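Local atomic coordinates of Gp15 protein (PDB entry 6R5W), a protein that probably binds a receptor on the Listeria cell surface as the homotrimeric receptor binding protein of phage PSA, this chain being its C-terminal part. Residues S62-P67 with P76-Y81; V90-I95 with D162-L167; S102-C107 with V150-V155; Y124-Q129 with A137-S142. One frame throughout, in Å; residues are numbered along the deposited sequence.

Contact 1 (S62-P67 with P76-Y81); sequences SVTLTP and PLIARY
Ser-62 to Leu-65 run antiparallel to Leu-77 to Arg-80, with the strand axes 149° apart in direction. The two strands form a beta hairpin at the margin of the sheet 61-65, 72-84, 87-97, 159-167. Val-63 and Ala-79 are a hydrogen-bonded pair. Val-63 N gives to Ala-79 O at 2.9 Å, and Ala-79 N returns the bond to Val-63 O. Next to the loop, Leu-65 N reaches Leu-77 O at 2.7 Å. The return bond is replaced by a water, which gives to Leu-65 O and accepts from Leu-77 N.

On the face of Val-63, Ala-79 and the leucines the touching groups are apolar. Val-63 CG2 meets Ala-79 CB at 3.8 Å. Val-63 CG1 lies at the edge of the Tyr-81 ring, 4.0 Å from Tyr-81 CE1. Tyr-81 CG sits between its own N and carbonyl carbon (chi1 58°), which swings the ring across Val-63. The Tyr-81 OH shares a second water with Ser-62 O. Further along, Leu-65 CB and Leu-77 CB are 3.7 Å apart. Pro-111 and Leu-110 adjoin this face.

The other face carries Ser-62, Thr-64, Ile-78 and Arg-80. Ser-62 CB touches Ile-78 CG2 at 4.0 Å. The same methyl lies over the centre of the Arg-80 guanidinium. Asp-117 of the second subunit packs on Arg-80.

Three direct backbone bonds thus join the strands, and two waters supplement them, one by way of the Tyr-81 hydroxyl. The apolar face turns inward, and the more polar face carries the arginine toward a neighbouring subunit.

Contact 2 (V90-I95 with D162-L167); sequences VIVSGI and DGIIYL
In the four-stranded sheet, the inner strand 87-97 pairs antiparallel with the outermost strand 159-167 through Val-90 and Tyr-166. These two form a hydrogen-bonded pair, with Val-90 N to Tyr-166 O at 2.8 Å. Val-92 N continues the pairing to Ile-164 O at 2.9 Å.

Val-90 also sits over a face of the Tyr-166 ring. Val-90 CB is 3.9 Å from the centroid of the Tyr-166 ring, a CH-pi contact. Tyr-166 CG lies between its backbone N and carbonyl carbon (chi1 66°), which puts the ring against Val-90. The Tyr-166 hydroxyl is bonded to Leu-114 O. Val-92 CG2 lies beside Ile-164 CG2 at 3.9 Å. On the reverse face Ile-91 CG2 meets Ile-165 CG1 at 4.1 Å. Ile-165 also packs on Ile-165 of both other subunits.

Strand 159-167 is irregular at Asp-162, where the side chain adds a bond to the backbone. Asp-162 OD1 receives Gly-94 N at 3.0 Å, from 43° out of the carboxylate plane. The carboxylate also binds Lys-122, by a salt bridge, and Leu-123 N, both of the second subunit.

The buried carboxylate is therefore well supplied with donors, probably stabilising its charge, and it ties the irregular part of the strand to the second subunit.

Contact 3 (S102-C107 with V150-V155); sequences SGTGIC and VGVGSV
Ser-102 O and Gly-103 O touch the side chains of Val-155 and Val-152. Ser-102 O points at the Val-155 side chain and comes within 3.3 Å of Val-155 CB. Ser-102 O is also 3.6 Å from Val-155 CG1, and CG2 is a little farther. Gly-103 O faces Val-152 CG1 more loosely, at 4.0 Å. Gly-103 has a positive phi of 85°, and with no side chain in between, Gly-103 CA comes to 4.0 Å from Val-155 O.

Apolar touches are few. The methyl CG2 of Thr-104 lies 4.2 Å from Val-155 CG1. Thr-104 CG2 is also 4.4 Å from Val-152 CG2. Both valine side chains start out toward the 102-107 segment, and their methyls meet Thr-104 CG2 from roughly the same side.

These residues lie at the end of the second antiparallel sheet, where strand 105-109 is an outermost strand beside 146-152. Gly-105 and Cys-107 still pair by backbone bonds with Ile-149 and Ile-147. Val-150 and Gly-151 both face Asn-138 on the other neighbour, a classic beta bulge. The touching residues lie mostly in loops at the strand ends, the CA atoms of Gly-103 and Val-155 being nearest.

No hydrogen bond crosses between the segments. Ser-102 OG and Thr-104 OG1 are bonded at 2.8 Å. That bond holds the Thr-104 hydroxyl, while its methyl meets the valines. In the other loop Ser-154 OG bonds Asp-156 N, a little farther along, and Ser-154 O takes Gln-128 NE2 from beyond strand 122-127. A pentaethylene glycol, probably from the crystallisation liquor, lies about 5 Å from the Val-155 side chain.

Contact 4 (Y124-Q129 with A137-S142); sequences YSAAQQ and ANIYLS
Ala-126 CB and Ile-139 CD1 meet at 3.5 Å in the apolar centre of this beta hairpin. Ile-139 CG1 stands beside the backbone N (chi1 -58°), and from there the extended chain carries CD1 to the alanine. Ala-137 CB flanks the pair, 4.3 Å from Ala-126 CB. Along the same face, Leu-141 CB lies at the edge of the Tyr-124 ring, 3.9 Å from Tyr-124 CE1. These two side chains run side by side and point the same way. Tyr-166 and Thr-159 of the first sheet pack on this face.

Around the apolar core the backbones pair antiparallel, with strand directions 131° apart. Tyr-124 and Ile-139 exchange two bonds, with Tyr-124 N to Ile-139 O at 2.8 Å. Ala-126 and Ala-137 do the same, with Ala-137 N to Ala-126 O at 2.9 Å. The Tyr-124 hydroxyl is bonded to Ile-165 O, linking the two sheets.

Ser-125 and Asn-138 are on the opposite face, as a non-hydrogen-bonded pair. Their polar ends go to other chains. Ser-125 OG bonds Ser-125 OG of both neighbouring subunits. Asn-138 OD1 takes Gln-136 NE2 of the third subunit, and its ND2 gives to Ser-130 O and Asn-135 O there.

The hairpin is thus two-sided: apolar groups join it mainly to its own chain, and the polar ends of Ser-125 and the buried Asn-138 are satisfied by bonds to other subunits.

Overall arrangement
Contacts 1 and 2 lie in one four-stranded sheet, centres 9 Å apart. Arg-80 O to Ile-91 N, 2.7 Å, joins them. Contacts 3 and 4 lie in the second sheet, their centres also 9 Å apart, joined by Gly-151 O to Asn-138 N at 2.8 Å. Contacts 2 and 4, about 10 Å apart between centres, bring the sheets together. Along the chain, contact 4 is nested within contact 3, and contact 3 within contact 2. All four belong to the domain after the helices. The cadmium site of His-14 and His-21 lies in the helical part. Another cadmium is about 4 Å from the Arg-80 side chain, and one about 6 Å from that of Ser-125.

Contact 1 (S62-P67 with P76-Y81)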
loop_
_atom_site.group_PDB
_atom_site.type_symbol
_atom_site.label_atom_id
_atom_site.label_comp_id
_atom_site.label_asym_id
_atom_site.label_seq_id
_atom_site.Cartn_x
_atom_site.Cartn_y
_atom_site.Cartn_z
ATOM N N SER A 62 -11.876 -10.145 -5.419
ATOM C CA SER A 62 -11.740 -11.476 -5.978
ATOM C C SER A 62 -12.721 -11.710 -7.123
ATOM O O SER A 62 -13.800 -11.108 -7.147
ATOM C CB SER A 62 -11.932 -12.583 -4.908
ATOM O OG SER A 62 -13.285 -12.709 -4.637
ATOM N N VAL A 63 -12.333 -12.577 -8.055
ATOM C CA VAL A 63 -13.232 -13.111 -9.082
ATOM C C VAL A 63 -12.990 -14.595 -9.220
ATOM O O VAL A 63 -11.856 -15.063 -9.099
ATOM C CB VAL A 63 -13.071 -12.459 -10.500
ATOM C CG1 VAL A 63 -13.415 -11.068 -10.466
ATOM C CG2 VAL A 63 -11.631 -12.705 -11.050
ATOM N N THR A 64 -14.063 -15.374 -9.474
ATOM C CA THR A 64 -13.929 -16.793 -9.719
ATOM C C THR A 64 -13.739 -17.089 -11.205
ATOM O O THR A 64 -14.371 -16.448 -12.036
ATOM C CB THR A 64 -15.182 -17.552 -9.245
ATOM O OG1 THR A 64 -15.277 -17.492 -7.839
ATOM C CG2 THR A 64 -15.110 -18.988 -9.668
ATOM N N LEU A 65 -12.836 -18.003 -11.527
ATOM C CA LEU A 65 -12.546 -18.377 -12.900
ATOM C C LEU A 65 -13.173 -19.731 -13.214
ATOM O O LEU A 65 -13.002 -20.706 -12.451
ATOM C CB LEU A 65 -11.026 -18.483 -13.141
ATOM C CG LEU A 65 -10.183 -17.295 -12.706
ATOM C CD1 LEU A 65 -8.718 -17.621 -13.089
ATOM C CD2 LEU A 65 -10.622 -16.003 -13.296
ATOM N N THR A 66 -13.745 -19.838 -14.379
ATOM C CA THR A 66 -14.383 -21.059 -14.868
ATOM C C THR A 66 -13.409 -21.884 -15.721
ATOM O O THR A 66 -12.837 -21.358 -16.683
ATOM C CB THR A 66 -15.596 -20.698 -15.712
ATOM O OG1 THR A 66 -16.516 -19.940 -14.923
ATOM C CG2 THR A 66 -16.248 -21.971 -16.227
ATOM N N PRO A 67 -13.222 -23.154 -15.416
ATOM C CA PRO A 67 -12.286 -23.970 -16.201
ATOM C C PRO A 67 -12.800 -24.178 -17.605
ATOM O O PRO A 67 -14.009 -24.175 -17.853
ATOM C CB PRO A 67 -12.201 -25.298 -15.436
ATOM C CG PRO A 67 -13.329 -25.253 -14.478
ATOM C CD PRO A 67 -13.750 -23.879 -14.240
ATOM N N PRO A 76 -11.315 -24.543 -6.354
ATOM C CA PRO A 76 -11.911 -23.354 -7.001
ATOM C C PRO A 76 -10.832 -22.431 -7.530
ATOM O O PRO A 76 -9.790 -22.211 -6.901
ATOM C CB PRO A 76 -12.735 -22.686 -5.893
ATOM C CG PRO A 76 -13.089 -23.847 -4.937
ATOM C CD PRO A 76 -11.839 -24.746 -4.974
ATOM N N LEU A 77 -11.028 -21.983 -8.758
ATOM C CA LEU A 77 -10.070 -21.093 -9.427
ATOM C C LEU A 77 -10.460 -19.678 -9.075
ATOM O O LEU A 77 -11.540 -19.230 -9.440
ATOM C CB LEU A 77 -10.082 -21.320 -10.939
ATOM C CG LEU A 77 -9.896 -22.788 -11.265
ATOM C CD1 LEU A 77 -9.843 -22.966 -12.855
ATOM C CD2 LEU A 77 -8.684 -23.430 -10.728
ATOM N N ILE A 78 -9.610 -18.997 -8.294
ATOM C CA ILE A 78 -9.914 -17.657 -7.817
ATOM C C ILE A 78 -8.750 -16.735 -8.127
ATOM O O ILE A 78 -7.596 -17.061 -7.850
ATOM C CB ILE A 78 -10.251 -17.666 -6.303
ATOM C CG1 ILE A 78 -11.478 -18.575 -6.095
ATOM C CG2 ILE A 78 -10.518 -16.250 -5.824
ATOM C CD1 ILE A 78 -11.781 -18.909 -4.653
ATOM N N ALA A 79 -9.049 -15.617 -8.708
ATOM C CA ALA A 79 -8.079 -14.536 -8.868
ATOM C C ALA A 79 -8.367 -13.437 -7.862
ATOM O O ALA A 79 -9.436 -12.813 -7.881
ATOM C CB ALA A 79 -8.116 -13.984 -10.299
ATOM N N ARG A 80 -7.390 -13.155 -7.011
ATOM C CA ARG A 80 -7.512 -12.073 -6.045
ATOM C C ARG A 80 -6.656 -10.922 -6.510
ATOM O O ARG A 80 -5.595 -11.137 -7.114
ATOM C CB ARG A 80 -7.064 -12.525 -4.669
ATOM C CG ARG A 80 -7.939 -13.662 -4.160
ATOM C CD ARG A 80 -7.575 -14.139 -2.753
ATOM N NE ARG A 80 -8.506 -15.252 -2.336
ATOM C CZ ARG A 80 -8.263 -16.543 -2.515
ATOM N NH1 ARG A 80 -7.147 -16.994 -3.122
ATOM N NH2 ARG A 80 -9.115 -17.447 -2.084
ATOM N N TYR A 81 -7.132 -9.714 -6.296
ATOM C CA TYR A 81 -6.393 -8.573 -6.846
ATOM C C TYR A 81 -6.513 -7.330 -5.978
ATOM O O TYR A 81 -7.497 -7.136 -5.247
ATOM C CB TYR A 81 -6.829 -8.270 -8.270
ATOM C CG TYR A 81 -8.302 -7.954 -8.463
ATOM C CD1 TYR A 81 -9.269 -8.995 -8.607
ATOM C CD2 TYR A 81 -8.730 -6.646 -8.544
ATOM C CE1 TYR A 81 -10.615 -8.685 -8.811
ATOM C CE2 TYR A 81 -10.092 -6.328 -8.787
ATOM C CZ TYR A 81 -11.009 -7.345 -8.886
ATOM O OH TYR A 81 -12.339 -7.017 -9.065
HETATM O O HOH W 1 -14.391 -8.646 -8.537
HETATM O O HOH W 2 -13.446 -22.491 -10.452
#

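Contact 2 (V90-I95 with D162-L167)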
loop_
_atom_site.group_PDB
_atom_site.type_symbol
_atom_site.label_atom_id
_atom_site.label_comp_id
_atom_site.label_asym_id
_atom_site.label_seq_id
_atom_site.Cartn_x
_atom_site.Cartn_y
_atom_site.Cartn_z
ATOM N N VAL A 90 -2.390 -8.893 -9.395
ATOM C CA VAL A 90 -3.288 -10.034 -9.547
ATOM C C VAL A 90 -2.558 -11.267 -9.029
ATOM O O VAL A 90 -1.401 -11.519 -9.403
ATOM C CB VAL A 90 -3.741 -10.231 -11.004
ATOM C CG1 VAL A 90 -4.625 -11.506 -11.110
ATOM C CG2 VAL A 90 -4.446 -8.967 -11.547
ATOM N N ILE A 91 -3.228 -12.038 -8.172
ATOM C CA ILE A 91 -2.647 -13.236 -7.578
ATOM C C ILE A 91 -3.610 -14.396 -7.822
ATOM O O ILE A 91 -4.705 -14.451 -7.232
ATOM C CB ILE A 91 -2.344 -13.045 -6.076
ATOM C CG1 ILE A 91 -1.372 -11.869 -5.886
ATOM C CG2 ILE A 91 -1.874 -14.365 -5.471
ATOM C CD1 ILE A 91 -1.166 -11.451 -4.469
ATOM N N VAL A 92 -3.252 -15.278 -8.722
ATOM C CA VAL A 92 -4.124 -16.406 -9.097
ATOM C C VAL A 92 -3.971 -17.525 -8.071
ATOM O O VAL A 92 -2.940 -17.681 -7.442
ATOM C CB VAL A 92 -3.795 -16.923 -10.528
ATOM C CG1 VAL A 92 -4.736 -18.006 -10.990
ATOM C CG2 VAL A 92 -3.821 -15.754 -11.492
ATOM N N SER A 93 -5.012 -18.335 -7.902
ATOM C CA SER A 93 -4.968 -19.496 -7.023
ATOM C C SER A 93 -5.848 -20.615 -7.612
ATOM O O SER A 93 -6.812 -20.362 -8.355
ATOM C CB SER A 93 -5.476 -19.151 -5.573
ATOM O OG SER A 93 -6.855 -18.914 -5.642
ATOM N N GLY A 94 -5.547 -21.831 -7.179
ATOM C CA GLY A 94 -6.295 -23.001 -7.533
ATOM C C GLY A 94 -5.463 -24.062 -8.223
ATOM O O GLY A 94 -4.260 -23.916 -8.425
ATOM N N ILE A 95 -6.134 -25.204 -8.508
ATOM C CA ILE A 95 -5.500 -26.375 -9.074
ATOM C C ILE A 95 -6.432 -26.918 -10.138
ATOM O O ILE A 95 -7.639 -27.050 -9.896
ATOM C CB ILE A 95 -5.225 -27.447 -8.022
ATOM C CG1 ILE A 95 -4.300 -26.906 -6.901
ATOM C CG2 ILE A 95 -4.584 -28.738 -8.634
ATOM C CD1 ILE A 95 -4.126 -27.906 -5.746
ATOM N N ASP A 162 -1.141 -21.448 -8.310
ATOM C CA ASP A 162 -0.891 -20.548 -7.193
ATOM C C ASP A 162 0.343 -19.667 -7.357
ATOM O O ASP A 162 0.503 -18.747 -6.562
ATOM C CB ASP A 162 -0.770 -21.395 -5.894
ATOM C CG ASP A 162 -2.003 -22.203 -5.642
ATOM O OD1 ASP A 162 -3.043 -21.552 -5.483
ATOM O OD2 ASP A 162 -1.964 -23.488 -5.629
ATOM N N GLY A 163 1.217 -19.903 -8.335
ATOM C CA GLY A 163 2.362 -19.060 -8.566
ATOM C C GLY A 163 2.198 -17.976 -9.617
ATOM O O GLY A 163 3.124 -17.217 -9.901
ATOM N N ILE A 164 1.032 -17.820 -10.188
ATOM C CA ILE A 164 0.822 -16.845 -11.248
ATOM C C ILE A 164 0.440 -15.515 -10.591
ATOM O O ILE A 164 -0.693 -15.334 -10.116
ATOM C CB ILE A 164 -0.260 -17.335 -12.220
ATOM C CG1 ILE A 164 0.163 -18.671 -12.851
ATOM C CG2 ILE A 164 -0.437 -16.243 -13.320
ATOM C CD1 ILE A 164 -0.929 -19.269 -13.605
ATOM N N ILE A 165 1.380 -14.560 -10.627
ATOM C CA ILE A 165 1.235 -13.234 -10.027
ATOM C C ILE A 165 1.736 -12.219 -11.026
ATOM O O ILE A 165 2.807 -12.425 -11.607
ATOM C CB ILE A 165 2.030 -13.104 -8.720
ATOM C CG1 ILE A 165 1.495 -14.132 -7.746
ATOM C CG2 ILE A 165 1.999 -11.653 -8.219
ATOM C CD1 ILE A 165 2.350 -14.216 -6.461
ATOM N N TYR A 166 0.966 -11.140 -11.245
ATOM C CA TYR A 166 1.364 -10.160 -12.270
ATOM C C TYR A 166 0.613 -8.842 -12.053
ATOM O O TYR A 166 -0.395 -8.784 -11.348
ATOM C CB TYR A 166 1.075 -10.703 -13.676
ATOM C CG TYR A 166 -0.383 -10.874 -13.958
ATOM C CD1 TYR A 166 -1.066 -12.060 -13.602
ATOM C CD2 TYR A 166 -1.120 -9.857 -14.570
ATOM C CE1 TYR A 166 -2.354 -12.209 -13.839
ATOM C CE2 TYR A 166 -2.450 -9.999 -14.818
ATOM C CZ TYR A 166 -3.099 -11.203 -14.456
ATOM O OH TYR A 166 -4.442 -11.379 -14.645
ATOM N N LEU A 167 1.096 -7.799 -12.713
ATOM C CA LEU A 167 0.467 -6.487 -12.765
ATOM C C LEU A 167 -0.263 -6.226 -14.089
ATOM O O LEU A 167 0.215 -6.580 -15.156
ATOM C CB LEU A 167 1.542 -5.404 -12.592
ATOM C CG LEU A 167 2.167 -5.311 -11.206
ATOM C CD1 LEU A 167 3.483 -4.601 -11.241
ATOM C CD2 LEU A 167 1.185 -4.618 -10.246
#

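Contact 3 (S102-C107 with V150-V155)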
loop_
_atom_site.group_PDB
_atom_site.type_symbol
_atom_site.label_atom_id
_atom_site.label_comp_id
_atom_site.label_asym_id
_atom_site.label_seq_id
_atom_site.Cartn_x
_atom_site.Cartn_y
_atom_site.Cartn_z
ATOM N N SER A 102 -6.904 -32.588 -22.530
ATOM C CA SER A 102 -5.578 -33.147 -22.700
ATOM C C SER A 102 -4.627 -32.870 -21.565
ATOM O O SER A 102 -3.520 -33.461 -21.541
ATOM C CB SER A 102 -4.962 -32.572 -23.987
ATOM O OG SER A 102 -4.858 -31.147 -23.867
ATOM N N GLY A 103 -5.010 -32.018 -20.603
ATOM C CA GLY A 103 -4.036 -31.632 -19.599
ATOM C C GLY A 103 -3.170 -30.475 -20.022
ATOM O O GLY A 103 -2.229 -30.109 -19.285
ATOM N N THR A 104 -3.383 -29.997 -21.249
ATOM C CA THR A 104 -2.575 -28.934 -21.833
ATOM C C THR A 104 -3.458 -27.919 -22.508
ATOM O O THR A 104 -4.653 -28.119 -22.719
ATOM C CB THR A 104 -1.611 -29.507 -22.881
ATOM O OG1 THR A 104 -2.390 -29.924 -24.041
ATOM C CG2 THR A 104 -0.907 -30.667 -22.344
ATOM N N GLY A 105 -2.880 -26.758 -22.835
ATOM C CA GLY A 105 -3.690 -25.722 -23.418
ATOM C C GLY A 105 -4.296 -24.786 -22.406
ATOM O O GLY A 105 -3.885 -24.733 -21.228
ATOM N N ILE A 106 -5.283 -24.022 -22.873
ATOM C CA ILE A 106 -5.909 -22.984 -22.061
ATOM C C ILE A 106 -6.894 -23.598 -21.072
ATOM O O ILE A 106 -7.913 -24.181 -21.460
ATOM C CB ILE A 106 -6.605 -21.938 -22.930
ATOM C CG1 ILE A 106 -5.535 -21.143 -23.754
ATOM C CG2 ILE A 106 -7.382 -20.948 -22.084
ATOM C CD1 ILE A 106 -6.126 -20.236 -24.845
ATOM N N CYS A 107 -6.596 -23.477 -19.793
ATOM C CA CYS A 107 -7.445 -24.054 -18.733
ATOM C C CYS A 107 -8.409 -23.047 -18.119
ATOM O O CYS A 107 -9.365 -23.451 -17.470
ATOM C CB CYS A 107 -6.560 -24.674 -17.665
ATOM S SG CYS A 107 -5.544 -23.441 -16.679
ATOM N N VAL A 150 1.565 -25.134 -21.350
ATOM C CA VAL A 150 2.366 -25.456 -22.524
ATOM C C VAL A 150 3.237 -26.672 -22.329
ATOM O O VAL A 150 3.448 -27.442 -23.261
ATOM C CB VAL A 150 3.227 -24.216 -22.881
ATOM C CG1 VAL A 150 4.371 -24.591 -23.802
ATOM C CG2 VAL A 150 2.368 -23.144 -23.486
ATOM N N GLY A 151 3.756 -26.893 -21.119
ATOM C CA GLY A 151 4.532 -28.098 -20.865
ATOM C C GLY A 151 4.205 -28.632 -19.508
ATOM O O GLY A 151 4.030 -27.832 -18.585
ATOM N N VAL A 152 4.089 -29.962 -19.384
ATOM C CA VAL A 152 3.805 -30.596 -18.091
ATOM C C VAL A 152 4.665 -31.857 -17.992
ATOM O O VAL A 152 4.935 -32.566 -18.980
ATOM C CB VAL A 152 2.323 -30.935 -17.858
ATOM C CG1 VAL A 152 1.449 -29.742 -17.731
ATOM C CG2 VAL A 152 1.758 -31.895 -19.001
ATOM N N GLY A 153 5.053 -32.182 -16.761
ATOM C CA GLY A 153 5.763 -33.429 -16.535
ATOM C C GLY A 153 4.879 -34.620 -16.870
ATOM O O GLY A 153 5.355 -35.642 -17.395
ATOM N N SER A 154 3.608 -34.512 -16.530
ATOM C CA SER A 154 2.624 -35.552 -16.812
ATOM C C SER A 154 1.248 -34.972 -17.043
ATOM O O SER A 154 0.714 -34.230 -16.187
ATOM C CB SER A 154 2.562 -36.588 -15.644
ATOM O OG SER A 154 1.355 -37.344 -15.791
ATOM N N VAL A 155 0.619 -35.352 -18.176
ATOM C CA VAL A 155 -0.717 -34.843 -18.455
ATOM C C VAL A 155 -1.784 -35.380 -17.505
ATOM O O VAL A 155 -2.895 -34.841 -17.480
ATOM C CB VAL A 155 -1.164 -35.133 -19.900
ATOM C CG1 VAL A 155 -0.141 -34.539 -20.886
ATOM C CG2 VAL A 155 -1.332 -36.629 -20.106
#

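Contact 4 (Y124-Q129 with A137-S142)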
loop_
_atom_site.group_PDB
_atom_site.type_symbol
_atom_site.label_atom_id
_atom_site.label_comp_id
_atom_site.label_asym_id
_atom_site.label_seq_id
_atom_site.Cartn_x
_atom_site.Cartn_y
_atom_site.Cartn_z
ATOM N N TYR A 124 5.687 -18.790 -16.653
ATOM C CA TYR A 124 5.724 -19.164 -15.242
ATOM C C TYR A 124 6.044 -20.630 -15.048
ATOM O O TYR A 124 5.476 -21.492 -15.743
ATOM C CB TYR A 124 4.357 -18.889 -14.605
ATOM C CG TYR A 124 4.003 -17.428 -14.514
ATOM C CD1 TYR A 124 3.365 -16.772 -15.561
ATOM C CD2 TYR A 124 4.372 -16.675 -13.372
ATOM C CE1 TYR A 124 3.033 -15.430 -15.457
ATOM C CE2 TYR A 124 4.062 -15.325 -13.285
ATOM C CZ TYR A 124 3.402 -14.714 -14.314
ATOM O OH TYR A 124 3.084 -13.368 -14.263
ATOM N N SER A 125 6.895 -20.897 -14.061
ATOM C CA SER A 125 7.138 -22.260 -13.561
ATOM C C SER A 125 6.077 -22.598 -12.512
ATOM O O SER A 125 5.834 -21.813 -11.597
ATOM C CB SER A 125 8.518 -22.345 -12.933
ATOM O OG SER A 125 8.667 -23.654 -12.345
ATOM N N ALA A 126 5.414 -23.743 -12.651
ATOM C CA ALA A 126 4.330 -24.120 -11.733
ATOM C C ALA A 126 4.587 -25.547 -11.233
ATOM O O ALA A 126 5.160 -26.428 -11.939
ATOM C CB ALA A 126 2.981 -24.065 -12.387
ATOM N N ALA A 127 4.170 -25.810 -10.004
ATOM C CA ALA A 127 4.213 -27.176 -9.525
ATOM C C ALA A 127 3.027 -27.982 -10.043
ATOM O O ALA A 127 1.922 -27.476 -10.203
ATOM C CB ALA A 127 4.219 -27.228 -7.972
ATOM N N GLN A 128 3.249 -29.285 -10.224
ATOM C CA GLN A 128 2.141 -30.217 -10.322
ATOM C C GLN A 128 1.977 -30.898 -8.959
ATOM O O GLN A 128 2.871 -30.873 -8.097
ATOM C CB GLN A 128 2.359 -31.266 -11.429
ATOM C CG GLN A 128 2.472 -30.658 -12.798
ATOM C CD GLN A 128 2.306 -31.763 -13.922
ATOM O OE1 GLN A 128 3.287 -32.464 -14.247
ATOM N NE2 GLN A 128 1.118 -31.913 -14.405
ATOM N N GLN A 129 0.819 -31.504 -8.798
ATOM C CA GLN A 129 0.420 -32.147 -7.549
ATOM C C GLN A 129 1.025 -33.536 -7.420
ATOM O O GLN A 129 0.354 -34.554 -7.551
ATOM C CB GLN A 129 -1.081 -32.139 -7.532
ATOM C CG GLN A 129 -1.712 -32.681 -6.180
ATOM C CD GLN A 129 -3.197 -32.685 -6.184
ATOM O OE1 GLN A 129 -3.857 -31.816 -6.717
ATOM N NE2 GLN A 129 -3.766 -33.780 -5.657
ATOM N N ALA A 137 5.401 -27.702 -14.496
ATOM C CA ALA A 137 4.747 -27.191 -15.697
ATOM C C ALA A 137 5.376 -25.868 -16.109
ATOM O O ALA A 137 5.812 -25.058 -15.276
ATOM C CB ALA A 137 3.277 -27.039 -15.481
ATOM N N ASN A 138 5.415 -25.663 -17.429
ATOM C CA ASN A 138 5.663 -24.355 -18.023
ATOM C C ASN A 138 4.310 -23.779 -18.441
ATOM O O ASN A 138 3.642 -24.329 -19.338
ATOM C CB ASN A 138 6.587 -24.460 -19.246
ATOM C CG ASN A 138 8.000 -24.837 -18.871
ATOM O OD1 ASN A 138 8.511 -24.509 -17.797
ATOM N ND2 ASN A 138 8.679 -25.559 -19.795
ATOM N N ILE A 139 3.908 -22.659 -17.827
ATOM C CA ILE A 139 2.604 -22.063 -18.053
ATOM C C ILE A 139 2.817 -20.678 -18.669
ATOM O O ILE A 139 3.606 -19.883 -18.158
ATOM C CB ILE A 139 1.763 -21.965 -16.750
ATOM C CG1 ILE A 139 1.595 -23.357 -16.156
ATOM C CG2 ILE A 139 0.464 -21.282 -17.046
ATOM C CD1 ILE A 139 0.636 -23.382 -14.902
ATOM N N TYR A 140 2.085 -20.392 -19.734
ATOM C CA TYR A 140 2.073 -19.085 -20.323
ATOM C C TYR A 140 0.852 -18.299 -19.912
ATOM O O TYR A 140 -0.252 -18.819 -19.892
ATOM C CB TYR A 140 2.075 -19.131 -21.846
ATOM C CG TYR A 140 3.283 -19.677 -22.536
ATOM C CD1 TYR A 140 4.262 -20.367 -21.888
ATOM C CD2 TYR A 140 3.393 -19.520 -23.933
ATOM C CE1 TYR A 140 5.374 -20.906 -22.593
ATOM C CE2 TYR A 140 4.478 -20.035 -24.628
ATOM C CZ TYR A 140 5.420 -20.740 -23.977
ATOM O OH TYR A 140 6.469 -21.279 -24.638
ATOM N N LEU A 141 1.047 -17.031 -19.566
ATOM C CA LEU A 141 -0.073 -16.114 -19.363
ATOM C C LEU A 141 -0.104 -15.255 -20.609
ATOM O O LEU A 141 0.844 -14.497 -20.811
ATOM C CB LEU A 141 0.142 -15.238 -18.123
ATOM C CG LEU A 141 -0.956 -14.253 -17.845
ATOM C CD1 LEU A 141 -2.280 -14.965 -17.482
ATOM C CD2 LEU A 141 -0.634 -13.208 -16.749
ATOM N N SER A 142 -1.180 -15.329 -21.390
ATOM C CA SER A 142 -1.234 -14.603 -22.667
ATOM C C SER A 142 -1.615 -13.139 -22.456
ATOM O O SER A 142 -2.111 -12.743 -21.410
ATOM C CB SER A 142 -2.248 -15.274 -23.613
ATOM O OG SER A 142 -3.588 -14.856 -23.258
#